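Side-chain contacts in DNA topoisomerase 2-associated protein PAT1 (Saccharomyces cerevisiae, PDB 5LMG), which activates mRNA decapping and represses translation in yeast, its C-terminal domain binding the decapping enzyme Dcp2 and the exonuclease Xrn1: residues 140-143 with 144-147; 149-152 with 153-157. The protein carries 2 engineered substitutions. All blocks are in the same frame, centred on the assembly; numbering follows the deposited sequence.

Interaction 1. Residues 140-143 with 144-147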
# COMPACT_ATOMS: atom_id res chain seq x y z
N LEU A 140 -4.42 11.66 5.22
CA LEU A 140 -4.46 12.31 3.90
C LEU A 140 -4.81 11.38 2.76
O LEU A 140 -5.42 11.83 1.79
CB LEU A 140 -3.12 13.03 3.59
CG LEU A 140 -2.82 14.29 4.41
CD1 LEU A 140 -1.46 14.86 4.04
CD2 LEU A 140 -3.94 15.34 4.26
N SER A 141 -4.36 10.13 2.81
CA SER A 141 -4.59 9.14 1.76
C SER A 141 -5.87 8.30 1.96
O SER A 141 -6.17 7.45 1.11
CB SER A 141 -3.36 8.24 1.58
OG SER A 141 -3.08 7.54 2.78
N SER A 142 -6.62 8.53 3.05
CA SER A 142 -7.88 7.81 3.28
C SER A 142 -9.02 8.63 2.65
O SER A 142 -9.19 9.80 2.97
CB SER A 142 -8.16 7.63 4.77
OG SER A 142 -9.47 7.13 4.99
N TYR A 143 -9.84 7.98 1.81
CA TYR A 143 -11.02 8.62 1.21
C TYR A 143 -12.07 8.97 2.27
O TYR A 143 -12.92 9.82 2.03
CB TYR A 143 -11.63 7.71 0.12
CG TYR A 143 -12.27 6.43 0.62
CD1 TYR A 143 -13.57 6.43 1.11
CD2 TYR A 143 -11.62 5.20 0.47
CE1 TYR A 143 -14.21 5.24 1.48
CE2 TYR A 143 -12.26 4.01 0.82
CZ TYR A 143 -13.55 4.04 1.33
OH TYR A 143 -14.17 2.89 1.74
N LYS A 144 -12.02 8.31 3.45
CA LYS A 144 -12.95 8.56 4.54
C LYS A 144 -12.60 9.85 5.27
O LYS A 144 -13.49 10.67 5.48
CB LYS A 144 -13.00 7.37 5.52
CG LYS A 144 -13.90 6.23 5.05
CD LYS A 144 -15.37 6.47 5.41
CE LYS A 144 -16.31 5.65 4.55
NZ LYS A 144 -17.73 5.99 4.80
N THR A 145 -11.32 10.03 5.66
CA THR A 145 -10.89 11.22 6.40
C THR A 145 -10.53 12.42 5.48
O THR A 145 -10.63 13.56 5.93
CB THR A 145 -9.75 10.90 7.37
OG1 THR A 145 -8.75 10.16 6.68
CG2 THR A 145 -10.24 10.14 8.60
N THR A 146 -10.11 12.15 4.23
CA THR A 146 -9.76 13.18 3.23
C THR A 146 -10.48 12.84 1.89
O THR A 146 -9.86 12.27 0.98
CB THR A 146 -8.23 13.35 3.13
OG1 THR A 146 -7.69 13.52 4.44
CG2 THR A 146 -7.81 14.55 2.25
N PRO A 147 -11.81 13.14 1.78
CA PRO A 147 -12.52 12.79 0.54
C PRO A 147 -12.16 13.66 -0.66
O PRO A 147 -12.31 13.22 -1.79
CB PRO A 147 -14.00 12.93 0.93
CG PRO A 147 -14.00 13.97 2.00
CD PRO A 147 -12.72 13.77 2.77
O HOH W 1 -7.50 10.93 0.35

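Interaction 2. Residues 149-152 with 153-157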
# COMPACT_ATOMS: atom_id res chain seq x y z
N PRO A 149 -8.77 15.35 -1.44
CA PRO A 149 -7.37 15.78 -1.26
C PRO A 149 -6.93 16.77 -2.33
O PRO A 149 -7.28 16.61 -3.49
CB PRO A 149 -6.57 14.47 -1.33
CG PRO A 149 -7.42 13.56 -2.12
CD PRO A 149 -8.85 13.92 -1.82
N THR A 150 -6.17 17.78 -1.95
CA THR A 150 -5.68 18.78 -2.91
C THR A 150 -4.48 18.17 -3.66
O THR A 150 -3.96 17.15 -3.22
CB THR A 150 -5.31 20.08 -2.18
OG1 THR A 150 -4.20 19.82 -1.32
CG2 THR A 150 -6.47 20.64 -1.37
N LEU A 151 -4.05 18.78 -4.78
CA LEU A 151 -2.88 18.28 -5.51
C LEU A 151 -1.61 18.21 -4.62
O LEU A 151 -0.85 17.25 -4.70
CB LEU A 151 -2.63 19.07 -6.82
CG LEU A 151 -1.52 18.53 -7.76
CD1 LEU A 151 -1.78 17.08 -8.17
CD2 LEU A 151 -1.36 19.43 -8.99
N THR A 152 -1.41 19.22 -3.75
CA THR A 152 -0.29 19.29 -2.81
C THR A 152 -0.30 18.08 -1.87
O THR A 152 0.76 17.50 -1.61
CB THR A 152 -0.32 20.66 -2.08
OG1 THR A 152 -0.17 21.70 -3.04
CG2 THR A 152 0.76 20.80 -1.00
N GLN A 153 -1.49 17.69 -1.40
CA GLN A 153 -1.69 16.55 -0.52
C GLN A 153 -1.40 15.24 -1.25
O GLN A 153 -0.73 14.37 -0.68
CB GLN A 153 -3.10 16.57 0.09
CG GLN A 153 -3.24 17.64 1.17
CD GLN A 153 -4.66 17.85 1.65
OE1 GLN A 153 -5.63 17.58 0.95
NE2 GLN A 153 -4.80 18.38 2.84
N LEU A 154 -1.84 15.12 -2.53
CA LEU A 154 -1.58 13.94 -3.37
C LEU A 154 -0.06 13.76 -3.62
O LEU A 154 0.43 12.62 -3.57
CB LEU A 154 -2.34 14.00 -4.70
CG LEU A 154 -3.88 13.87 -4.64
CD1 LEU A 154 -4.49 14.02 -6.05
CD2 LEU A 154 -4.31 12.54 -4.00
N LYS A 155 0.67 14.89 -3.83
CA LYS A 155 2.13 14.90 -4.04
C LYS A 155 2.84 14.34 -2.78
O LYS A 155 3.80 13.58 -2.91
CB LYS A 155 2.64 16.32 -4.38
CG LYS A 155 2.26 16.82 -5.79
CD LYS A 155 3.02 16.11 -6.91
CE LYS A 155 2.51 16.48 -8.27
NZ LYS A 155 3.22 15.74 -9.35
N LYS A 156 2.36 14.72 -1.57
CA LYS A 156 2.91 14.24 -0.30
C LYS A 156 2.74 12.72 -0.16
O LYS A 156 3.68 12.04 0.28
CB LYS A 156 2.28 14.97 0.88
CG LYS A 156 2.80 16.39 1.07
CD LYS A 156 2.17 17.10 2.27
CE LYS A 156 2.65 16.59 3.62
NZ LYS A 156 4.09 16.85 3.85
N VAL A 157 1.57 12.20 -0.58
CA VAL A 157 1.22 10.78 -0.55
C VAL A 157 2.16 10.00 -1.48
O VAL A 157 2.75 9.01 -1.05
CB VAL A 157 -0.29 10.52 -0.84
CG1 VAL A 157 -0.61 9.02 -0.96
CG2 VAL A 157 -1.18 11.15 0.24

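Interaction 1. Residues 140-143 with 144-147
Ser142 and Thr146 close a single helix-like turn in the loop that follows helix 136-141: Thr146 N donates to Ser142 O at 2.8 Å, an i to i+4 backbone bond. The side chain of Ser142 braces the same turn from its start. With OG anti to its own N (chi1 171°), the hydroxyl swings forward and accepts from Lys144 N at 3.2 Å, a somewhat bent bond (N-H...O 140°); it is also hydrogen-bonded to Thr199 OG1. Without that hydroxyl, as with an alanine in this place, Lys144 N and Thr199 OG1 would probably each lose a partner, and the start of the turn would be freer to shift. Tyr143 and Lys144 run side by side in the same direction; Lys144 CG lies 3.7 Å from Tyr143 CE1, and the bend at chi2 keeps CE equally near that ring atom, an aliphatic-to-aromatic van der Waals contact, while Tyr143 OH is anchored on Leu252 O. At the other end Thr146 sits over the last turn of the helix, its CB 3.5 Å from Leu140 O and its OG1 hydrogen-bonded to Ile139 O, as is Thr145 OG1. A water lies 2.7 Å from Leu140 O and 2.8 Å from Thr146 O, placed to link the two carbonyls. Serine and threonine hydroxyls thus serve backbone N-H and C=O groups here, tying the turn by side chains as well as by its own backbone bond.

Interaction 2. Residues 149-152 with 153-157
Thr150 and Gln153 reach across to one another at the start of helix 151-174 and form a capping box. The glutamine folds back toward the N terminus: its CG is anti to the carbonyl carbon (chi1 -74°) and the chain is extended beyond it, which carries the amide to the backbone of Thr150. There Gln153 OE1 accepts from Thr150 N at 3.0 Å in a fairly straight bond (N-H...O 165°), with the donor nitrogen set about 25° off the plane of the amide C=O. In return Thr150 OG1 takes a weak bond from Gln153 N at 3.4 Å. The hydroxyl also lies 3.4 Å from Gln153 CG, alongside the aliphatic stem, and Gln153 OE1 comes to 3.3 Å from Pro149 CA. Behind the cap, Leu154 N donates to Thr150 O, the first of the regular helical bonds, which Lys155 N to Leu151 O and Lys156 N to Thr152 O continue. Pro149 borders both the glutamine amide and Leu154, with Pro149 CG 3.8 Å from Leu154 CD2. Both of these apolar side chains, proline and leucine, rest on Ile263 of helix 257-267, and Pro149 O accepts from His262 NE2 of that helix. Lys156 and Val157 lie on Ile137 of helix 136-141, placing the capped first turn between two neighbouring helices.

In the fold
Helix 136-141 comes first; interaction 1 turns the chain at its C-terminal end, and after Pro147 a short connection leads to interaction 2, where helix 151-174 begins. The two are in series, neither enclosing nor crossing the other, and each closes a loop of only one turn. They nonetheless touch, their centres 11 Å apart: Leu140 CD2 lies 3.5 Å from Gln153 NE2, Ser141 CB packs on Val157 CG1, and Thr146 CG2 faces the same glutamine. Residues 140-147 also reach the 194-200 region and the loop before helix 257-267; that helix in turn flanks residues 149-154. Together they form the corner joining successive helices of this largely helical domain.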